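Local structure of coat protein (Sulfolobus turreted icosahedral virus, 2BBD) at residues R26-R31 / L120-T126; S78-I84 / Q214-V218; I22-R26 / M127-I131. The protein forms the shell of an archaeal virus as its major capsid protein, with a fold pointing to common ancestry with bacterial and eukaryotic viruses. All coordinates share one frame; numbering follows the deposited sequence.

Overall arrangement
Contacts 1 and 3 are neighbours on the same side of the chain's centre, with centres 9 Å apart. They share Arg-26, and contact 1 is nested inside the loop closed by contact 3. Side chains pack directly between them: Ala-125 CB lies 3.6 Å from Ile-131 CD1. Contact 2 stands apart, about 6 Å from the centre of the chain, with its own centre 25 Å from that of contact 1 and 26 Å from that of contact 3. One continuous mixed sheet nevertheless includes both strand 210-219 of contact 2 and strand 19-24 of contact 3. Bound methylpentanediol, probably from the crystallisation liquor, is found beside Arg-26 and beside Thr-80.

Contact 1 (R26-R31 / L120-T126); sequences RNNFIR and LARFPAT
Antiparallel pairing brings Ile-30 opposite Phe-123 as a hydrogen-bonded pair: Ile-30 N gives its hydrogen to Phe-123 O at 2.9 Å, and the return bond from Phe-123 N to Ile-30 O is more bent, with 139° at the hydrogen. A further backbone bond joins Leu-120 N to Arg-31 O, before the chain turns a corner at Ala-121 and Arg-122.

Phe-29 lays its ring over Pro-124. The proline CA is 3.5 Å from the ring centroid and 7° off the ring normal, a CH-pi contact made almost squarely over the centre, while Pro-124 CB meets Phe-29 CZ. Thr-126 approaches the same ring differently, placing OG1 in its plane at the edge, 3.5 Å from Phe-29 CE2. With CG2 of Thr-126 anti to its carbonyl carbon, the methyl turns instead to the backbone at Asn-28 CA.

The pairing belongs to an antiparallel sheet of the double jelly roll known for this capsid protein family, in which strand 29-43 lies between strands 108-123 and 145-158. Here strand 108-123 gives way to an inverse gamma turn centred on Pro-124, which leads into the short 3-10 segment at Ala-125. Ile-30 points to the same face of the sheet as Phe-123; its CD1 touches Ala-125 CB at 3.5 Å, and its CG2 lies alongside Leu-120 CD2.

Arg-31 and Arg-122 cross with guanidinium planes 83° apart, Arg-31 NH1 standing 3.9 Å from Arg-122 CG. Both form salt bridges with Glu-157, and Arg-122 also binds Glu-163 and Glu-167, so acidic groups probably offset the like charges. At the other end, the aliphatic part of Arg-26 passes Ala-125 O, with CD 3.1 Å from that oxygen.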
loop_
_atom_site.group_PDB
_atom_site.type_symbol
_atom_site.label_atom_id
_atom_site.label_comp_id
_atom_site.label_asym_id
_atom_site.label_seq_id
_atom_site.Cartn_x
_atom_site.Cartn_y
_atom_site.Cartn_z
ATOM N N ARG A 26 9.491 19.199 7.346
ATOM C CA ARG A 26 8.184 19.715 7.752
ATOM C C ARG A 26 7.995 21.176 7.358
ATOM O O ARG A 26 7.699 22.022 8.202
ATOM C CB ARG A 26 8.032 19.556 9.266
ATOM C CG ARG A 26 8.214 18.119 9.716
ATOM C CD ARG A 26 8.071 17.937 11.217
ATOM N NE ARG A 26 9.188 18.514 11.953
ATOM C CZ ARG A 26 9.233 19.768 12.391
ATOM N NH1 ARG A 26 8.211 20.586 12.166
ATOM N NH2 ARG A 26 10.293 20.201 13.060
ATOM N N ASN A 27 8.153 21.459 6.068
ATOM C CA ASN A 27 8.023 22.808 5.543
ATOM C C ASN A 27 6.607 23.338 5.597
ATOM O O ASN A 27 6.394 24.539 5.723
ATOM C CB ASN A 27 8.501 22.855 4.099
ATOM C CG ASN A 27 9.958 22.473 3.955
ATOM O OD1 ASN A 27 10.468 22.364 2.843
ATOM N ND2 ASN A 27 10.638 22.269 5.081
ATOM N N ASN A 28 5.644 22.437 5.475
ATOM C CA ASN A 28 4.231 22.788 5.493
ATOM C C ASN A 28 3.459 21.498 5.667
ATOM O O ASN A 28 4.047 20.442 5.952
ATOM C CB ASN A 28 3.822 23.427 4.165
ATOM C CG ASN A 28 3.923 24.938 4.183
ATOM O OD1 ASN A 28 3.366 25.596 5.064
ATOM N ND2 ASN A 28 4.625 25.499 3.201
ATOM N N PHE A 29 2.144 21.584 5.509
ATOM C CA PHE A 29 1.318 20.393 5.596
ATOM C C PHE A 29 1.727 19.547 4.387
ATOM O O PHE A 29 2.142 20.090 3.359
ATOM C CB PHE A 29 -0.171 20.759 5.522
ATOM C CG PHE A 29 -0.770 21.163 6.850
ATOM C CD1 PHE A 29 -2.120 20.928 7.115
ATOM C CD2 PHE A 29 0.007 21.777 7.833
ATOM C CE1 PHE A 29 -2.691 21.299 8.344
ATOM C CE2 PHE A 29 -0.554 22.152 9.064
ATOM C CZ PHE A 29 -1.901 21.913 9.317
ATOM N N ILE A 30 1.610 18.230 4.508
ATOM C CA ILE A 30 1.999 17.319 3.433
ATOM C C ILE A 30 0.818 16.512 2.902
ATOM O O ILE A 30 0.123 15.851 3.668
ATOM C CB ILE A 30 3.090 16.341 3.940
ATOM C CG1 ILE A 30 4.347 17.133 4.324
ATOM C CG2 ILE A 30 3.384 15.271 2.885
ATOM C CD1 ILE A 30 5.374 16.325 5.122
ATOM N N ARG A 31 0.591 16.574 1.594
ATOM C CA ARG A 31 -0.500 15.826 0.980
ATOM C C ARG A 31 0.002 14.464 0.504
ATOM O O ARG A 31 -0.729 13.466 0.543
ATOM C CB ARG A 31 -1.101 16.615 -0.180
ATOM C CG ARG A 31 -1.817 17.895 0.251
ATOM C CD ARG A 31 -2.368 18.605 -0.954
ATOM N NE ARG A 31 -3.472 17.846 -1.532
ATOM C CZ ARG A 31 -4.691 17.807 -1.005
ATOM N NH1 ARG A 31 -4.954 18.491 0.100
ATOM N NH2 ARG A 31 -5.641 17.075 -1.567
ATOM N N LEU A 120 -0.989 11.031 2.119
ATOM C CA LEU A 120 -1.089 11.402 3.525
ATOM C C LEU A 120 -2.285 12.303 3.786
ATOM O O LEU A 120 -2.303 13.016 4.784
ATOM C CB LEU A 120 0.173 12.134 3.992
ATOM C CG LEU A 120 1.458 11.336 4.223
ATOM C CD1 LEU A 120 2.007 10.844 2.902
ATOM C CD2 LEU A 120 2.474 12.220 4.925
ATOM N N ALA A 121 -3.273 12.275 2.896
ATOM C CA ALA A 121 -4.450 13.125 3.052
ATOM C C ALA A 121 -3.907 14.553 3.148
ATOM O O ALA A 121 -3.355 15.076 2.175
ATOM C CB ALA A 121 -5.210 12.737 4.320
ATOM N N ARG A 122 -4.068 15.193 4.298
ATOM C CA ARG A 122 -3.502 16.530 4.471
ATOM C C ARG A 122 -2.911 16.561 5.869
ATOM O O ARG A 122 -3.468 17.139 6.791
ATOM C CB ARG A 122 -4.556 17.625 4.295
ATOM C CG ARG A 122 -3.926 18.942 3.865
ATOM C CD ARG A 122 -4.941 20.054 3.707
ATOM N NE ARG A 122 -5.579 20.384 4.976
ATOM C CZ ARG A 122 -6.403 21.415 5.142
ATOM N NH1 ARG A 122 -6.686 22.216 4.116
ATOM N NH2 ARG A 122 -6.938 21.647 6.334
ATOM N N PHE A 123 -1.767 15.896 5.999
ATOM C CA PHE A 123 -1.038 15.754 7.251
ATOM C C PHE A 123 -0.459 17.069 7.774
ATOM O O PHE A 123 0.250 17.776 7.058
ATOM C CB PHE A 123 0.084 14.738 7.038
ATOM C CG PHE A 123 0.696 14.233 8.299
ATOM C CD1 PHE A 123 -0.003 13.362 9.123
ATOM C CD2 PHE A 123 1.982 14.624 8.665
ATOM C CE1 PHE A 123 0.571 12.882 10.306
ATOM C CE2 PHE A 123 2.567 14.151 9.842
ATOM C CZ PHE A 123 1.861 13.277 10.665
ATOM N N PRO A 124 -0.758 17.412 9.039
ATOM C CA PRO A 124 -0.268 18.648 9.665
ATOM C C PRO A 124 1.192 18.477 10.102
ATOM O O PRO A 124 1.517 18.490 11.298
ATOM C CB PRO A 124 -1.225 18.827 10.837
ATOM C CG PRO A 124 -1.454 17.401 11.282
ATOM C CD PRO A 124 -1.611 16.640 9.968
ATOM N N ALA A 125 2.066 18.323 9.113
ATOM C CA ALA A 125 3.485 18.089 9.350
ATOM C C ALA A 125 4.183 19.142 10.202
ATOM O O ALA A 125 5.082 18.819 10.967
ATOM C CB ALA A 125 4.203 17.933 8.018
ATOM N N THR A 126 3.769 20.395 10.075
ATOM C CA THR A 126 4.384 21.469 10.846
ATOM C C THR A 126 4.017 21.403 12.331
ATOM O O THR A 126 4.549 22.153 13.141
ATOM C CB THR A 126 3.978 22.846 10.294
ATOM O OG1 THR A 126 2.552 22.977 10.330
ATOM C CG2 THR A 126 4.456 23.002 8.857
#

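Contact 2 (S78-I84 / Q214-V218); sequences SGTGLGI and QLVYV
A capped helix start in the N-terminal half of the chain packs here on a strand of the C-terminal half, consistent with an interface between the two jelly rolls: Ser-78 occupies the N-cap position of helix 79-89, and strand 210-219 supplies Leu-215 and Tyr-217. The short segments have axes 9.5 Å apart at closest approach, with their directions 121° apart. Ser-78 OG accepts the hydrogen of Gly-81 N at 2.9 Å, and the bond is nearly straight (165° at the hydrogen).

Tyr-217 carries its ring toward this first turn, with CG between the backbone N and the carbonyl carbon (chi1 58°). Ile-84 CD1 sits over one ring face, 4.3 Å from the centroid, in a CH-pi contact, while Thr-80 CG2 comes obliquely to Tyr-217 CE2. Ile-84 and Leu-215 cross at about a right angle, Ile-84 CG2 touching Leu-215 CD2 at 3.8 Å. That same leucine methyl reaches Gly-81 O.

Tyr-217 OH is hydrogen-bonded to Glu-187 OE1, and Ser-78 OG to Glu-187 OE2. The polar groups are thus gathered beside the helix start, whose dipole would probably favour a negative carboxylate there, while apolar packing joins the helix to the sheet.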
loop_
_atom_site.group_PDB
_atom_site.type_symbol
_atom_site.label_atom_id
_atom_site.label_comp_id
_atom_site.label_asym_id
_atom_site.label_seq_id
_atom_site.Cartn_x
_atom_site.Cartn_y
_atom_site.Cartn_z
ATOM N N SER A 78 4.725 -3.626 2.277
ATOM C CA SER A 78 5.840 -4.188 1.532
ATOM C C SER A 78 5.973 -3.388 0.237
ATOM O O SER A 78 5.047 -2.688 -0.157
ATOM C CB SER A 78 5.560 -5.657 1.208
ATOM O OG SER A 78 4.376 -5.794 0.435
ATOM N N GLY A 79 7.123 -3.476 -0.420
ATOM C CA GLY A 79 7.279 -2.766 -1.678
ATOM C C GLY A 79 6.324 -3.387 -2.700
ATOM O O GLY A 79 5.785 -2.697 -3.574
ATOM N N THR A 80 6.113 -4.694 -2.568
ATOM C CA THR A 80 5.217 -5.448 -3.448
ATOM C C THR A 80 3.760 -4.981 -3.357
ATOM O O THR A 80 3.152 -4.628 -4.365
ATOM C CB THR A 80 5.258 -6.959 -3.120
ATOM O OG1 THR A 80 6.523 -7.501 -3.506
ATOM C CG2 THR A 80 4.146 -7.691 -3.859
ATOM N N GLY A 81 3.216 -4.980 -2.143
ATOM C CA GLY A 81 1.835 -4.567 -1.946
ATOM C C GLY A 81 1.522 -3.145 -2.371
ATOM O O GLY A 81 0.512 -2.896 -3.047
ATOM N N LEU A 82 2.370 -2.199 -1.970
ATOM C CA LEU A 82 2.148 -0.806 -2.331
ATOM C C LEU A 82 2.275 -0.643 -3.846
ATOM O O LEU A 82 1.571 0.181 -4.450
ATOM C CB LEU A 82 3.153 0.105 -1.614
ATOM C CG LEU A 82 2.959 1.620 -1.789
ATOM C CD1 LEU A 82 1.546 2.019 -1.338
ATOM C CD2 LEU A 82 4.019 2.376 -0.970
ATOM N N GLY A 83 3.176 -1.432 -4.440
ATOM C CA GLY A 83 3.402 -1.392 -5.879
ATOM C C GLY A 83 2.179 -1.888 -6.639
ATOM O O GLY A 83 1.780 -1.318 -7.655
ATOM N N ILE A 84 1.574 -2.960 -6.146
ATOM C CA ILE A 84 0.382 -3.483 -6.792
ATOM C C ILE A 84 -0.744 -2.452 -6.624
ATOM O O ILE A 84 -1.549 -2.250 -7.534
ATOM C CB ILE A 84 -0.001 -4.867 -6.199
ATOM C CG1 ILE A 84 1.064 -5.894 -6.596
ATOM C CG2 ILE A 84 -1.370 -5.319 -6.717
ATOM C CD1 ILE A 84 0.990 -7.205 -5.839
ATOM N N GLN A 214 -9.423 -2.734 0.370
ATOM C CA GLN A 214 -8.515 -3.803 0.729
ATOM C C GLN A 214 -7.919 -4.465 -0.496
ATOM O O GLN A 214 -8.649 -4.922 -1.385
ATOM C CB GLN A 214 -9.256 -4.847 1.551
ATOM C CG GLN A 214 -8.393 -5.989 2.047
ATOM C CD GLN A 214 -9.220 -7.139 2.570
ATOM O OE1 GLN A 214 -8.704 -8.054 3.222
ATOM N NE2 GLN A 214 -10.517 -7.108 2.279
ATOM N N LEU A 215 -6.591 -4.503 -0.546
ATOM C CA LEU A 215 -5.891 -5.152 -1.640
ATOM C C LEU A 215 -5.490 -6.522 -1.133
ATOM O O LEU A 215 -4.842 -6.646 -0.097
ATOM C CB LEU A 215 -4.631 -4.385 -2.047
ATOM C CG LEU A 215 -3.654 -5.232 -2.888
ATOM C CD1 LEU A 215 -4.333 -5.697 -4.183
ATOM C CD2 LEU A 215 -2.392 -4.421 -3.198
ATOM N N VAL A 216 -5.894 -7.555 -1.857
ATOM C CA VAL A 216 -5.558 -8.906 -1.466
ATOM C C VAL A 216 -4.836 -9.614 -2.589
ATOM O O VAL A 216 -5.278 -9.574 -3.736
ATOM C CB VAL A 216 -6.814 -9.743 -1.135
ATOM C CG1 VAL A 216 -6.391 -11.158 -0.715
ATOM C CG2 VAL A 216 -7.637 -9.057 -0.046
ATOM N N TYR A 217 -3.714 -10.241 -2.263
ATOM C CA TYR A 217 -2.989 -11.016 -3.252
ATOM C C TYR A 217 -2.501 -12.281 -2.581
ATOM O O TYR A 217 -2.257 -12.305 -1.377
ATOM C CB TYR A 217 -1.835 -10.237 -3.896
ATOM C CG TYR A 217 -0.783 -9.710 -2.956
ATOM C CD1 TYR A 217 -0.985 -8.529 -2.249
ATOM C CD2 TYR A 217 0.441 -10.360 -2.822
ATOM C CE1 TYR A 217 0.013 -7.996 -1.435
ATOM C CE2 TYR A 217 1.453 -9.836 -2.004
ATOM C CZ TYR A 217 1.231 -8.650 -1.316
ATOM O OH TYR A 217 2.224 -8.110 -0.521
ATOM N N VAL A 218 -2.389 -13.339 -3.371
ATOM C CA VAL A 218 -2.001 -14.641 -2.862
ATOM C C VAL A 218 -0.744 -15.201 -3.525
ATOM O O VAL A 218 -0.561 -15.089 -4.731
ATOM C CB VAL A 218 -3.186 -15.619 -3.042
ATOM C CG1 VAL A 218 -2.871 -16.941 -2.423
ATOM C CG2 VAL A 218 -4.436 -15.019 -2.405
#

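Contact 3 (I22-R26 / M127-I131)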
loop_
_atom_site.group_PDB
_atom_site.type_symbol
_atom_site.label_atom_id
_atom_site.label_comp_id
_atom_site.label_asym_id
_atom_site.label_seq_id
_atom_site.Cartn_x
_atom_site.Cartn_y
_atom_site.Cartn_z
ATOM N N ILE A 22 14.766 7.881 6.124
ATOM C CA ILE A 22 14.772 9.176 5.464
ATOM C C ILE A 22 13.956 10.167 6.276
ATOM O O ILE A 22 12.801 9.910 6.606
ATOM C CB ILE A 22 14.173 9.077 4.043
ATOM C CG1 ILE A 22 14.964 8.057 3.215
ATOM C CG2 ILE A 22 14.217 10.431 3.359
ATOM C CD1 ILE A 22 14.318 7.747 1.848
ATOM N N LYS A 23 14.557 11.299 6.614
ATOM C CA LYS A 23 13.835 12.303 7.382
ATOM C C LYS A 23 13.033 13.157 6.415
ATOM O O LYS A 23 13.561 13.639 5.416
ATOM C CB LYS A 23 14.811 13.186 8.162
ATOM C CG LYS A 23 14.118 14.146 9.123
ATOM C CD LYS A 23 13.267 13.391 10.147
ATOM C CE LYS A 23 13.004 14.260 11.359
ATOM N NZ LYS A 23 14.285 14.801 11.928
ATOM N N ILE A 24 11.751 13.330 6.704
ATOM C CA ILE A 24 10.894 14.131 5.848
ATOM C C ILE A 24 10.813 15.551 6.399
ATOM O O ILE A 24 10.479 15.753 7.562
ATOM C CB ILE A 24 9.491 13.515 5.769
ATOM C CG1 ILE A 24 9.592 12.085 5.221
ATOM C CG2 ILE A 24 8.583 14.375 4.900
ATOM C CD1 ILE A 24 10.226 11.996 3.841
ATOM N N PRO A 25 11.136 16.555 5.571
ATOM C CA PRO A 25 11.096 17.963 5.992
ATOM C C PRO A 25 9.663 18.435 6.269
ATOM O O PRO A 25 8.743 18.122 5.512
ATOM C CB PRO A 25 11.714 18.705 4.803
ATOM C CG PRO A 25 12.530 17.643 4.102
ATOM C CD PRO A 25 11.654 16.431 4.201
ATOM N N ARG A 26 9.491 19.199 7.346
ATOM C CA ARG A 26 8.184 19.715 7.752
ATOM C C ARG A 26 7.995 21.176 7.358
ATOM O O ARG A 26 7.699 22.022 8.202
ATOM C CB ARG A 26 8.032 19.556 9.266
ATOM C CG ARG A 26 8.214 18.119 9.716
ATOM C CD ARG A 26 8.071 17.937 11.217
ATOM N NE ARG A 26 9.188 18.514 11.953
ATOM C CZ ARG A 26 9.233 19.768 12.391
ATOM N NH1 ARG A 26 8.211 20.586 12.166
ATOM N NH2 ARG A 26 10.293 20.201 13.060
HETATM N N MSE A 127 3.126 20.485 12.692
HETATM C CA MSE A 127 2.702 20.364 14.080
HETATM C C MSE A 127 3.205 19.107 14.780
HETATM O O MSE A 127 2.940 18.899 15.969
HETATM C CB MSE A 127 1.175 20.439 14.148
HETATM C CG MSE A 127 0.638 21.799 13.711
HETATM SE SE MSE A 127 -1.286 21.989 13.826
HETATM C CE MSE A 127 -1.455 22.135 15.754
ATOM N N VAL A 128 3.944 18.277 14.052
ATOM C CA VAL A 128 4.470 17.042 14.624
ATOM C C VAL A 128 5.995 17.019 14.543
ATOM O O VAL A 128 6.604 17.882 13.913
ATOM C CB VAL A 128 3.919 15.791 13.887
ATOM C CG1 VAL A 128 2.394 15.820 13.852
ATOM C CG2 VAL A 128 4.489 15.727 12.481
ATOM N N GLN A 129 6.593 16.014 15.173
ATOM C CA GLN A 129 8.039 15.859 15.194
ATOM C C GLN A 129 8.511 14.582 14.518
ATOM O O GLN A 129 7.808 13.576 14.498
ATOM C CB GLN A 129 8.549 15.831 16.643
ATOM C CG GLN A 129 8.265 17.089 17.447
ATOM C CD GLN A 129 9.338 18.142 17.275
ATOM O OE1 GLN A 129 9.760 18.440 16.153
ATOM N NE2 GLN A 129 9.786 18.719 18.390
ATOM N N ASN A 130 9.716 14.649 13.969
ATOM C CA ASN A 130 10.377 13.510 13.347
ATOM C C ASN A 130 9.581 12.586 12.415
ATOM O O ASN A 130 9.255 11.448 12.776
ATOM C CB ASN A 130 11.031 12.687 14.456
ATOM C CG ASN A 130 11.976 13.526 15.321
ATOM O OD1 ASN A 130 11.995 13.404 16.549
ATOM N ND2 ASN A 130 12.767 14.381 14.673
ATOM N N ILE A 131 9.276 13.079 11.219
ATOM C CA ILE A 131 8.573 12.270 10.233
ATOM C C ILE A 131 9.676 11.470 9.538
ATOM O O ILE A 131 10.583 12.047 8.939
ATOM C CB ILE A 131 7.859 13.133 9.181
ATOM C CG1 ILE A 131 6.894 14.110 9.867
ATOM C CG2 ILE A 131 7.093 12.230 8.213
ATOM C CD1 ILE A 131 6.225 15.099 8.910
HETATM O O HOH W 1 10.459 15.321 10.163
HETATM O O HOH W 2 11.544 16.951 13.705
#
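Ile-24 and Ile-131 set their side chains at about a right angle, with Ile-131 CG2 against Ile-24 CB at 3.7 Å. CG2 of Ile-131 is anti to its backbone N, whereas its CG1, anti to the carbonyl carbon, carries CD1 to the aliphatic part of Arg-26, Ile-131 CD1 lying 3.7 Å from Arg-26 CG. Next to this packing, Ile-24 N bonds to Ile-131 O at 2.8 Å in an almost straight bond (176° at the hydrogen). The other backbone groups of the pair meet through a water, which donates to Ile-24 O and accepts from Ile-131 N at 2.7 Å.

Strand 19-24 is an outermost strand of a continuous mixed sheet within this chain, and strand 131-137 is its antiparallel neighbour. The contact therefore lies near the end of the edge strand, close to the start of its partner; the bridging water takes the place of a direct return bond. Ile-30 and Ile-154, from strands of the antiparallel sheet that holds strand 29-43, pack on Ile-24, so the apolar face of this edge is turned to the other sheet.

Arg-26 extends toward the loop before strand 131-137 and bends at chi3 (-71°), which brings its guanidinium face to Val-128 O and Gln-129 OE1. The guanidinium and the Gln-129 amide stand nearly perpendicular, 88° apart, with Arg-26 NH2 3.6 Å from Gln-129 OE1. A second water accepts from Asn-130 N at 3.0 Å and is held only weakly by Arg-26 NE and Gln-129 OE1. Arg-26 NE also hydrogen-bonds to the bound methylpentanediol.

Lys-23 crosses Asn-130 obliquely. Bends at chi2 and chi4 bring its chain back along the loop, with Lys-23 CD 3.2 Å from Ile-131 O and CE against Asn-130 CA.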